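Local atomic coordinates of arginine--tRNA ligase (Campylobacter jejuni, PDB entry 3FNR), a protein that catalyses the ATP-dependent joining of L-arginine to tRNA(Arg), giving L-arginyl-tRNA(Arg), AMP and diphosphate. Residues L33-Y36 / V37-N40; L148-I151 / K152-E156; L369-D372 / G373-L377; I399-Y402 / L403-L406. The protein carries 1 engineered substitution. All blocks are in the same frame, centred on the assembly; numbering follows the deposited sequence.

Contact 1: residues L33-Y36 / V37-N40; sequences LLEY and VSAN
The hydroxyl of S38 has two partners, the carboxylate of E35 and the backbone N of Y75. It donates a short bond from OG to OE2 of E35, 2.7 Å long. The carboxylate receives the hydroxyl on the anti lone pair of OE2, away from OE1. The other oxygen, OE1, forms a salt bridge with NZ of K230, so both carboxylate oxygens are engaged and the group is held against rotation. E35 reaches S38 because CG stands anti to the backbone N (chi1 178°) and the chain then bends at chi2.

The bond links strand 31-35 to the loop that follows it. This strand lies between strands 69-76 and 237-243 and runs parallel to both, in the Rossmann-type catalytic core of a class I synthetase. The loop leads into the HIGH motif, and A39 and N40 are its first two residues. V37 has a positive phi of 68°, and S38 follows with phi 46°, which turns the chain sharply here.

Y36 and V37 sit on the side of helix 50-65. CG2 of V37 comes obliquely to the Y36 ring, 3.5 Å from CD2. It also passes close to CE2 of the same ring, at 3.8 Å. Y36 is buried and touches D57 of that helix and I241 of strand 237-243, while V37 packs on A53 of the helix and Y74 of strand 69-76.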
loop_
_atom_site.group_PDB
_atom_site.type_symbol
_atom_site.label_atom_id
_atom_site.label_comp_id
_atom_site.label_asym_id
_atom_site.label_seq_id
_atom_site.Cartn_x
_atom_site.Cartn_y
_atom_site.Cartn_z
ATOM N N LEU A 33 6.972 0.569 -12.745
ATOM C CA LEU A 33 6.645 1.815 -12.074
ATOM C C LEU A 33 5.236 1.753 -11.505
ATOM O O LEU A 33 4.253 1.738 -12.252
ATOM C CB LEU A 33 6.775 3.025 -13.020
ATOM C CG LEU A 33 6.375 4.402 -12.446
ATOM C CD1 LEU A 33 7.255 4.795 -11.261
ATOM C CD2 LEU A 33 6.418 5.486 -13.520
ATOM N N LEU A 34 5.137 1.754 -10.177
ATOM C CA LEU A 34 3.840 1.748 -9.503
ATOM C C LEU A 34 3.449 3.140 -9.031
ATOM O O LEU A 34 4.171 3.775 -8.258
ATOM C CB LEU A 34 3.880 0.810 -8.288
ATOM C CG LEU A 34 2.686 0.089 -7.643
ATOM C CD1 LEU A 34 2.925 -0.016 -6.139
ATOM C CD2 LEU A 34 1.316 0.688 -7.918
ATOM N N GLU A 35 2.286 3.601 -9.464
ATOM C CA GLU A 35 1.738 4.826 -8.923
ATOM C C GLU A 35 0.508 4.454 -8.139
ATOM O O GLU A 35 -0.424 3.861 -8.687
ATOM C CB GLU A 35 1.368 5.823 -10.018
ATOM C CG GLU A 35 0.745 7.115 -9.466
ATOM C CD GLU A 35 -0.575 7.464 -10.141
ATOM O OE1 GLU A 35 -0.724 7.184 -11.354
ATOM O OE2 GLU A 35 -1.473 8.011 -9.459
ATOM N N TYR A 36 0.515 4.794 -6.855
ATOM C CA TYR A 36 -0.593 4.451 -5.980
ATOM C C TYR A 36 -0.849 5.488 -4.893
ATOM O O TYR A 36 -0.036 6.391 -4.676
ATOM C CB TYR A 36 -0.422 3.033 -5.407
ATOM C CG TYR A 36 0.637 2.844 -4.324
ATOM C CD1 TYR A 36 1.996 3.077 -4.572
ATOM C CD2 TYR A 36 0.276 2.376 -3.066
ATOM C CE1 TYR A 36 2.957 2.873 -3.586
ATOM C CE2 TYR A 36 1.222 2.179 -2.069
ATOM C CZ TYR A 36 2.555 2.423 -2.333
ATOM O OH TYR A 36 3.472 2.205 -1.337
ATOM N N VAL A 37 -1.987 5.319 -4.216
ATOM C CA VAL A 37 -2.536 6.245 -3.222
ATOM C C VAL A 37 -2.973 7.536 -3.910
ATOM O O VAL A 37 -4.158 7.683 -4.213
ATOM C CB VAL A 37 -1.613 6.506 -1.970
ATOM C CG1 VAL A 37 -2.386 7.240 -0.888
ATOM C CG2 VAL A 37 -1.067 5.196 -1.392
ATOM N N SER A 38 -2.024 8.444 -4.158
ATOM C CA SER A 38 -2.261 9.700 -4.894
ATOM C C SER A 38 -3.506 10.451 -4.452
ATOM O O SER A 38 -4.300 10.875 -5.280
ATOM C CB SER A 38 -2.343 9.442 -6.403
ATOM O OG SER A 38 -1.121 8.921 -6.894
ATOM N N ALA A 39 -3.685 10.590 -3.144
ATOM C CA ALA A 39 -4.835 11.295 -2.602
ATOM C C ALA A 39 -4.601 12.800 -2.685
ATOM O O ALA A 39 -3.454 13.259 -2.631
ATOM C CB ALA A 39 -5.067 10.879 -1.175
ATOM N N ASN A 40 -5.686 13.555 -2.832
ATOM C CA ASN A 40 -5.628 15.018 -2.828
ATOM C C ASN A 40 -5.015 15.561 -1.545
ATOM O O ASN A 40 -5.360 15.092 -0.464
ATOM C CB ASN A 40 -7.027 15.586 -3.011
ATOM C CG ASN A 40 -7.604 15.266 -4.371
ATOM O OD1 ASN A 40 -6.871 15.047 -5.341
ATOM N ND2 ASN A 40 -8.922 15.233 -4.453
#

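Contact 2: residues L148-I151 / K152-E156; sequences LVLI and KQNLE
L148 to L155 form two turns of regular alpha helix, in which the N-H groups of K152, Q153, N154 and L155 bond to the carbonyls of L148, V149, L150 and I151 at 2.8 to 3.1 Å.

The side chains of the second turn lean back over these carbonyls. The K152 chain is extended, and its CG lies 3.3 Å from O of L148. Its ammonium end goes on to a cation-pi contact with Y165. Q153 has CG between its backbone N and carbonyl carbon (chi1 57°). This sets CG of Q153 3.2 Å from O of L150 and brings its amide over the first turn. There NE2 of Q153 lies 3.9 Å from CG1 of V149, and its OE1 is at the same distance from CD1 of L150. The L150 and Q153 side chains cross at about a right angle.

N154 is buried. Its ND2 lies 3.9 Å from CD1 of L150, while its OD1 accepts a hydrogen bond from the backbone N of L45. ND2 is also near O of L150, but the angle is too poor for a bond. On the inner side, CG2 of I151 meets CD1 of L155 loosely, at 4.3 Å.

I151 packs on Y74 and L148 on V76, both of strand 69-76, and L150 rests on P44. Helix 136-157 thus lies against a parallel strand of the catalytic core, and N154 ties it to the HIGH motif of class I synthetases.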
loop_
_atom_site.group_PDB
_atom_site.type_symbol
_atom_site.label_atom_id
_atom_site.label_comp_id
_atom_site.label_asym_id
_atom_site.label_seq_id
_atom_site.Cartn_x
_atom_site.Cartn_y
_atom_site.Cartn_z
ATOM N N LEU A 148 0.457 17.501 2.810
ATOM C CA LEU A 148 1.326 16.516 2.193
ATOM C C LEU A 148 2.294 15.944 3.218
ATOM O O LEU A 148 2.649 14.768 3.147
ATOM C CB LEU A 148 2.096 17.134 1.027
ATOM C CG LEU A 148 2.447 16.219 -0.143
ATOM C CD1 LEU A 148 1.198 15.586 -0.739
ATOM C CD2 LEU A 148 3.191 17.010 -1.197
ATOM N N VAL A 149 2.718 16.784 4.161
ATOM C CA VAL A 149 3.515 16.344 5.302
ATOM C C VAL A 149 2.675 15.396 6.167
ATOM O O VAL A 149 3.169 14.339 6.580
ATOM C CB VAL A 149 4.095 17.551 6.117
ATOM C CG1 VAL A 149 4.467 17.155 7.547
ATOM C CG2 VAL A 149 5.305 18.141 5.411
ATOM N N LEU A 150 1.408 15.765 6.390
ATOM C CA LEU A 150 0.456 14.949 7.148
ATOM C C LEU A 150 0.198 13.589 6.493
ATOM O O LEU A 150 0.220 12.557 7.169
ATOM C CB LEU A 150 -0.876 15.689 7.373
ATOM C CG LEU A 150 -1.920 14.953 8.235
ATOM C CD1 LEU A 150 -1.383 14.586 9.633
ATOM C CD2 LEU A 150 -3.209 15.753 8.373
ATOM N N ILE A 151 -0.047 13.603 5.183
ATOM C CA ILE A 151 -0.295 12.389 4.417
ATOM C C ILE A 151 0.932 11.475 4.478
ATOM O O ILE A 151 0.803 10.275 4.717
ATOM C CB ILE A 151 -0.691 12.719 2.970
ATOM C CG1 ILE A 151 -2.143 13.218 2.931
ATOM C CG2 ILE A 151 -0.513 11.496 2.050
ATOM C CD1 ILE A 151 -2.507 13.953 1.639
ATOM N N LYS A 152 2.118 12.051 4.313
ATOM C CA LYS A 152 3.357 11.279 4.425
ATOM C C LYS A 152 3.493 10.570 5.769
ATOM O O LYS A 152 3.881 9.401 5.813
ATOM C CB LYS A 152 4.577 12.141 4.137
ATOM C CG LYS A 152 4.814 12.357 2.648
ATOM C CD LYS A 152 5.982 13.295 2.415
ATOM C CE LYS A 152 6.037 13.755 0.975
ATOM N NZ LYS A 152 7.337 14.429 0.690
ATOM N N GLN A 153 3.133 11.252 6.855
ATOM C CA GLN A 153 3.210 10.616 8.173
ATOM C C GLN A 153 2.062 9.644 8.469
ATOM O O GLN A 153 2.257 8.678 9.206
ATOM C CB GLN A 153 3.475 11.626 9.311
ATOM C CG GLN A 153 2.486 12.759 9.443
ATOM C CD GLN A 153 3.053 13.975 10.176
ATOM O OE1 GLN A 153 2.310 14.738 10.785
ATOM N NE2 GLN A 153 4.368 14.158 10.114
ATOM N N ASN A 154 0.894 9.885 7.861
ATOM C CA ASN A 154 -0.213 8.917 7.834
ATOM C C ASN A 154 0.260 7.592 7.249
ATOM O O ASN A 154 -0.026 6.533 7.790
ATOM C CB ASN A 154 -1.383 9.417 6.980
ATOM C CG ASN A 154 -2.266 10.420 7.687
ATOM O OD1 ASN A 154 -3.297 10.822 7.141
ATOM N ND2 ASN A 154 -1.886 10.830 8.895
ATOM N N LEU A 155 1.003 7.677 6.149
ATOM C CA LEU A 155 1.585 6.522 5.490
ATOM C C LEU A 155 2.729 5.902 6.290
ATOM O O LEU A 155 2.875 4.686 6.324
ATOM C CB LEU A 155 2.084 6.913 4.093
ATOM C CG LEU A 155 1.023 7.177 3.020
ATOM C CD1 LEU A 155 1.656 7.775 1.767
ATOM C CD2 LEU A 155 0.260 5.898 2.690
ATOM N N GLU A 156 3.544 6.741 6.923
ATOM C CA GLU A 156 4.680 6.260 7.704
ATOM C C GLU A 156 4.199 5.485 8.928
ATOM O O GLU A 156 4.842 4.534 9.362
ATOM C CB GLU A 156 5.563 7.429 8.133
ATOM C CG GLU A 156 7.056 7.213 7.914
ATOM C CD GLU A 156 7.702 6.288 8.936
ATOM O OE1 GLU A 156 7.704 5.053 8.723
ATOM O OE2 GLU A 156 8.240 6.806 9.939
#

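Contact 3: residues L369-D372 / G373-L377; sequences LNQD and GVNLL
OD1 of N370 takes the backbone N-H of G373 in a bond of 2.8 Å, with the donor nearly in line with the side-chain C=O. The amide reaches back because CG of N370 lies between its own backbone N and carbonyl carbon (chi1 64°). The main-chain O of N370 is used as well and accepts from N of V374 at 2.9 Å. One residue therefore grips two successive N-H groups at the start of the helix. The N-H of N375 and that of L376 continue the pattern, to the carbonyls of Q371 and D372.

A side-chain amide pair lies on the exposed side. NE2 of Q371 donates to OD1 of N375 at 3.1 Å. N375 OD1 is in the amide plane of Q371, but NE2 stands 46° out of the N375 carbonyl plane. The two amide planes are 43° apart. Q371 gets there by a bend at chi2.

Just before the cap, L369 folds back along the helix. Its CG lies 4.0 Å from C of G373, close against the glycine backbone. The CB of L369 meets CG2 of V374 at 4.0 Å, and its CD2 meets CD2 of L377 at 4.1 Å. The L369 and L377 side chains cross at about a right angle.

Further out, V374 and L377 pack on L8 of helix 5-17. L376 and L377 both touch L431 of helix 425-445, and L376 also touches F413 of helix 398-416. The whole is an asparagine N-cap opening helix 371-381 in the helical DALR anticodon-binding domain.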
loop_
_atom_site.group_PDB
_atom_site.type_symbol
_atom_site.label_atom_id
_atom_site.label_comp_id
_atom_site.label_asym_id
_atom_site.label_seq_id
_atom_site.Cartn_x
_atom_site.Cartn_y
_atom_site.Cartn_z
ATOM N N LEU A 369 13.685 -36.243 12.337
ATOM C CA LEU A 369 12.348 -35.652 12.201
ATOM C C LEU A 369 11.292 -36.667 11.765
ATOM O O LEU A 369 11.500 -37.423 10.818
ATOM C CB LEU A 369 12.390 -34.490 11.208
ATOM C CG LEU A 369 12.406 -33.037 11.692
ATOM C CD1 LEU A 369 13.074 -32.846 13.040
ATOM C CD2 LEU A 369 13.068 -32.156 10.641
ATOM N N ASN A 370 10.168 -36.689 12.477
ATOM C CA ASN A 370 9.018 -37.484 12.083
ATOM C C ASN A 370 8.312 -36.820 10.895
ATOM O O ASN A 370 8.681 -35.711 10.510
ATOM C CB ASN A 370 8.068 -37.733 13.276
ATOM C CG ASN A 370 7.425 -36.460 13.829
ATOM O OD1 ASN A 370 7.393 -35.413 13.187
ATOM N ND2 ASN A 370 6.900 -36.559 15.040
ATOM N N GLN A 371 7.305 -37.485 10.333
ATOM C CA GLN A 371 6.579 -36.971 9.165
ATOM C C GLN A 371 6.023 -35.560 9.357
ATOM O O GLN A 371 6.111 -34.734 8.447
ATOM C CB GLN A 371 5.459 -37.932 8.778
ATOM C CG GLN A 371 4.768 -37.638 7.460
ATOM C CD GLN A 371 5.706 -37.675 6.275
ATOM O OE1 GLN A 371 6.238 -38.728 5.920
ATOM N NE2 GLN A 371 5.911 -36.520 5.648
ATOM N N ASP A 372 5.472 -35.292 10.544
ATOM C CA ASP A 372 4.978 -33.961 10.914
ATOM C C ASP A 372 6.082 -32.915 10.906
ATOM O O ASP A 372 5.847 -31.775 10.528
ATOM C CB ASP A 372 4.327 -33.985 12.300
ATOM C CG ASP A 372 2.898 -34.491 12.273
ATOM O OD1 ASP A 372 2.529 -35.278 13.175
ATOM O OD2 ASP A 372 2.138 -34.100 11.358
ATOM N N GLY A 373 7.280 -33.308 11.339
ATOM C CA GLY A 373 8.430 -32.424 11.333
ATOM C C GLY A 373 8.923 -32.151 9.921
ATOM O O GLY A 373 9.299 -31.020 9.605
ATOM N N VAL A 374 8.933 -33.184 9.074
ATOM C CA VAL A 374 9.357 -33.027 7.680
ATOM C C VAL A 374 8.385 -32.131 6.896
ATOM O O VAL A 374 8.817 -31.289 6.108
ATOM C CB VAL A 374 9.555 -34.386 6.958
ATOM C CG1 VAL A 374 10.041 -34.178 5.511
ATOM C CG2 VAL A 374 10.562 -35.266 7.718
ATOM N N ASN A 375 7.082 -32.300 7.133
ATOM C CA ASN A 375 6.072 -31.427 6.520
ATOM C C ASN A 375 6.307 -29.967 6.890
ATOM O O ASN A 375 6.252 -29.091 6.032
ATOM C CB ASN A 375 4.656 -31.813 6.953
ATOM C CG ASN A 375 4.186 -33.128 6.355
ATOM O OD1 ASN A 375 4.784 -33.666 5.420
ATOM N ND2 ASN A 375 3.090 -33.645 6.890
ATOM N N LEU A 376 6.582 -29.731 8.170
ATOM C CA LEU A 376 6.789 -28.392 8.696
ATOM C C LEU A 376 8.073 -27.801 8.154
ATOM O O LEU A 376 8.131 -26.606 7.868
ATOM C CB LEU A 376 6.801 -28.412 10.223
ATOM C CG LEU A 376 6.775 -27.086 10.993
ATOM C CD1 LEU A 376 5.523 -26.278 10.697
ATOM C CD2 LEU A 376 6.889 -27.378 12.481
ATOM N N LEU A 377 9.091 -28.649 8.012
ATOM C CA LEU A 377 10.349 -28.274 7.374
ATOM C C LEU A 377 10.116 -27.865 5.925
ATOM O O LEU A 377 10.571 -26.797 5.500
ATOM C CB LEU A 377 11.348 -29.436 7.449
ATOM C CG LEU A 377 12.660 -29.407 6.657
ATOM C CD1 LEU A 377 13.544 -28.262 7.089
ATOM C CD2 LEU A 377 13.399 -30.731 6.829
#

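Contact 4: residues I399-Y402 / L403-L406; sequences IPDY and LKNL
Helix 398-416 belongs to the all-helical DALR anticodon-binding domain, and I399 to L406 make two of its turns. The backbone bonds are regular alpha-helical ones. L403, K404, N405 and L406 donate to I399, P400, D401 and Y402, with K404 N 2.9 Å from O of P400. P400 has no N-H to give but still accepts here.

The apolar contacts centre on Y402. Its CG stands anti to the backbone N (chi1 167°), and the ring runs beside the L406 side chain, pointing the same way. CD2 of L406 approaches the ring obliquely, 3.6 Å from CE2. On the same side of the ring, nearer its root, CD1 of L403 is 3.9 Å from CD2 of Y402. The phenol end is fixed by a hydrogen bond between its OH and the backbone O of E379, of helix 371-381. Y402 and L406 also pack on S438 of helix 425-445, and L403 on A442 and F443. Y402 further touches L383 and V386 of helix 383-393.

The charged and polar groups lie on another side of the helix. D401 and K404 run side by side, and the lysine chain bends at chi3. Their salt bridge is long, with OD2 of D401 3.8 Å from NZ of K404. N405 lays its amide over the preceding turn, and its ND2 is 3.0 Å from O of D401 at an angle too poor for a hydrogen bond.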
loop_
_atom_site.group_PDB
_atom_site.type_symbol
_atom_site.label_atom_id
_atom_site.label_comp_id
_atom_site.label_asym_id
_atom_site.label_seq_id
_atom_site.Cartn_x
_atom_site.Cartn_y
_atom_site.Cartn_z
ATOM N N ILE A 399 0.324 -14.492 0.970
ATOM C CA ILE A 399 1.308 -14.288 2.040
ATOM C C ILE A 399 0.703 -14.489 3.462
ATOM O O ILE A 399 1.222 -15.318 4.215
ATOM C CB ILE A 399 2.123 -12.953 1.894
ATOM C CG1 ILE A 399 2.784 -12.847 0.515
ATOM C CG2 ILE A 399 3.194 -12.849 2.975
ATOM C CD1 ILE A 399 3.464 -11.476 0.257
ATOM N N PRO A 400 -0.378 -13.746 3.837
ATOM C CA PRO A 400 -1.077 -14.091 5.094
ATOM C C PRO A 400 -1.578 -15.542 5.185
ATOM O O PRO A 400 -1.494 -16.139 6.261
ATOM C CB PRO A 400 -2.280 -13.137 5.113
ATOM C CG PRO A 400 -1.904 -12.014 4.244
ATOM C CD PRO A 400 -0.977 -12.549 3.208
ATOM N N ASP A 401 -2.087 -16.095 4.082
ATOM C CA ASP A 401 -2.554 -17.493 4.044
ATOM C C ASP A 401 -1.451 -18.496 4.391
ATOM O O ASP A 401 -1.694 -19.456 5.124
ATOM C CB ASP A 401 -3.129 -17.852 2.673
ATOM C CG ASP A 401 -4.466 -17.182 2.393
ATOM O OD1 ASP A 401 -4.930 -17.277 1.232
ATOM O OD2 ASP A 401 -5.046 -16.557 3.310
ATOM N N TYR A 402 -0.258 -18.267 3.841
ATOM C CA TYR A 402 0.908 -19.107 4.090
ATOM C C TYR A 402 1.249 -19.069 5.574
ATOM O O TYR A 402 1.484 -20.104 6.199
ATOM C CB TYR A 402 2.111 -18.617 3.258
ATOM C CG TYR A 402 3.444 -19.231 3.665
ATOM C CD1 TYR A 402 3.832 -20.478 3.193
ATOM C CD2 TYR A 402 4.308 -18.558 4.527
ATOM C CE1 TYR A 402 5.052 -21.054 3.580
ATOM C CE2 TYR A 402 5.518 -19.120 4.922
ATOM C CZ TYR A 402 5.884 -20.365 4.451
ATOM O OH TYR A 402 7.089 -20.904 4.839
ATOM N N LEU A 403 1.271 -17.854 6.111
ATOM C CA LEU A 403 1.705 -17.590 7.464
ATOM C C LEU A 403 0.733 -18.169 8.482
ATOM O O LEU A 403 1.160 -18.737 9.494
ATOM C CB LEU A 403 1.819 -16.088 7.640
ATOM C CG LEU A 403 3.142 -15.466 8.077
ATOM C CD1 LEU A 403 4.361 -16.300 7.693
ATOM C CD2 LEU A 403 3.212 -14.084 7.480
ATOM N N LYS A 404 -0.564 -18.009 8.208
ATOM C CA LYS A 404 -1.639 -18.606 8.999
ATOM C C LYS A 404 -1.462 -20.110 9.150
ATOM O O LYS A 404 -1.481 -20.638 10.263
ATOM C CB LYS A 404 -2.991 -18.353 8.333
ATOM C CG LYS A 404 -3.842 -17.303 8.994
ATOM C CD LYS A 404 -5.304 -17.412 8.542
ATOM C CE LYS A 404 -5.462 -17.234 7.028
ATOM N NZ LYS A 404 -6.890 -17.288 6.591
ATOM N N ASN A 405 -1.299 -20.789 8.019
ATOM C CA ASN A 405 -1.145 -22.230 8.005
ATOM C C ASN A 405 0.160 -22.679 8.657
ATOM O O ASN A 405 0.183 -23.676 9.369
ATOM C CB ASN A 405 -1.257 -22.762 6.580
ATOM C CG ASN A 405 -2.634 -22.534 5.979
ATOM O OD1 ASN A 405 -3.657 -22.631 6.665
ATOM N ND2 ASN A 405 -2.666 -22.236 4.686
ATOM N N LEU A 406 1.233 -21.932 8.430
ATOM C CA LEU A 406 2.527 -22.251 9.033
ATOM C C LEU A 406 2.504 -22.103 10.554
ATOM O O LEU A 406 3.109 -22.913 11.268
ATOM C CB LEU A 406 3.621 -21.372 8.437
ATOM C CG LEU A 406 5.070 -21.514 8.920
ATOM C CD1 LEU A 406 5.633 -22.894 8.626
ATOM C CD2 LEU A 406 5.921 -20.465 8.259
#

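The four contacts form two pairs. Contacts 1 and 2 belong to the catalytic domain, with centres 13 Å apart, and they touch where O of N40 lies 3.7 Å from CD1 of I151. Both meet the HIGH motif: contact 1 contains its start, and contact 2 packs on P44 and L45. A glycerol, probably from the crystallisation liquor, lies about 6 Å from the E35 side chain. Contacts 3 and 4 lie in the anticodon-binding domain, with centres 17 Å apart. There CD1 of L376 meets CD1 of L406 at 4.0 Å. Between the pairs, contacts 1 and 4 come nearest, with closest atoms about 13 Å apart; those of contacts 1 and 3 are about 30 Å apart.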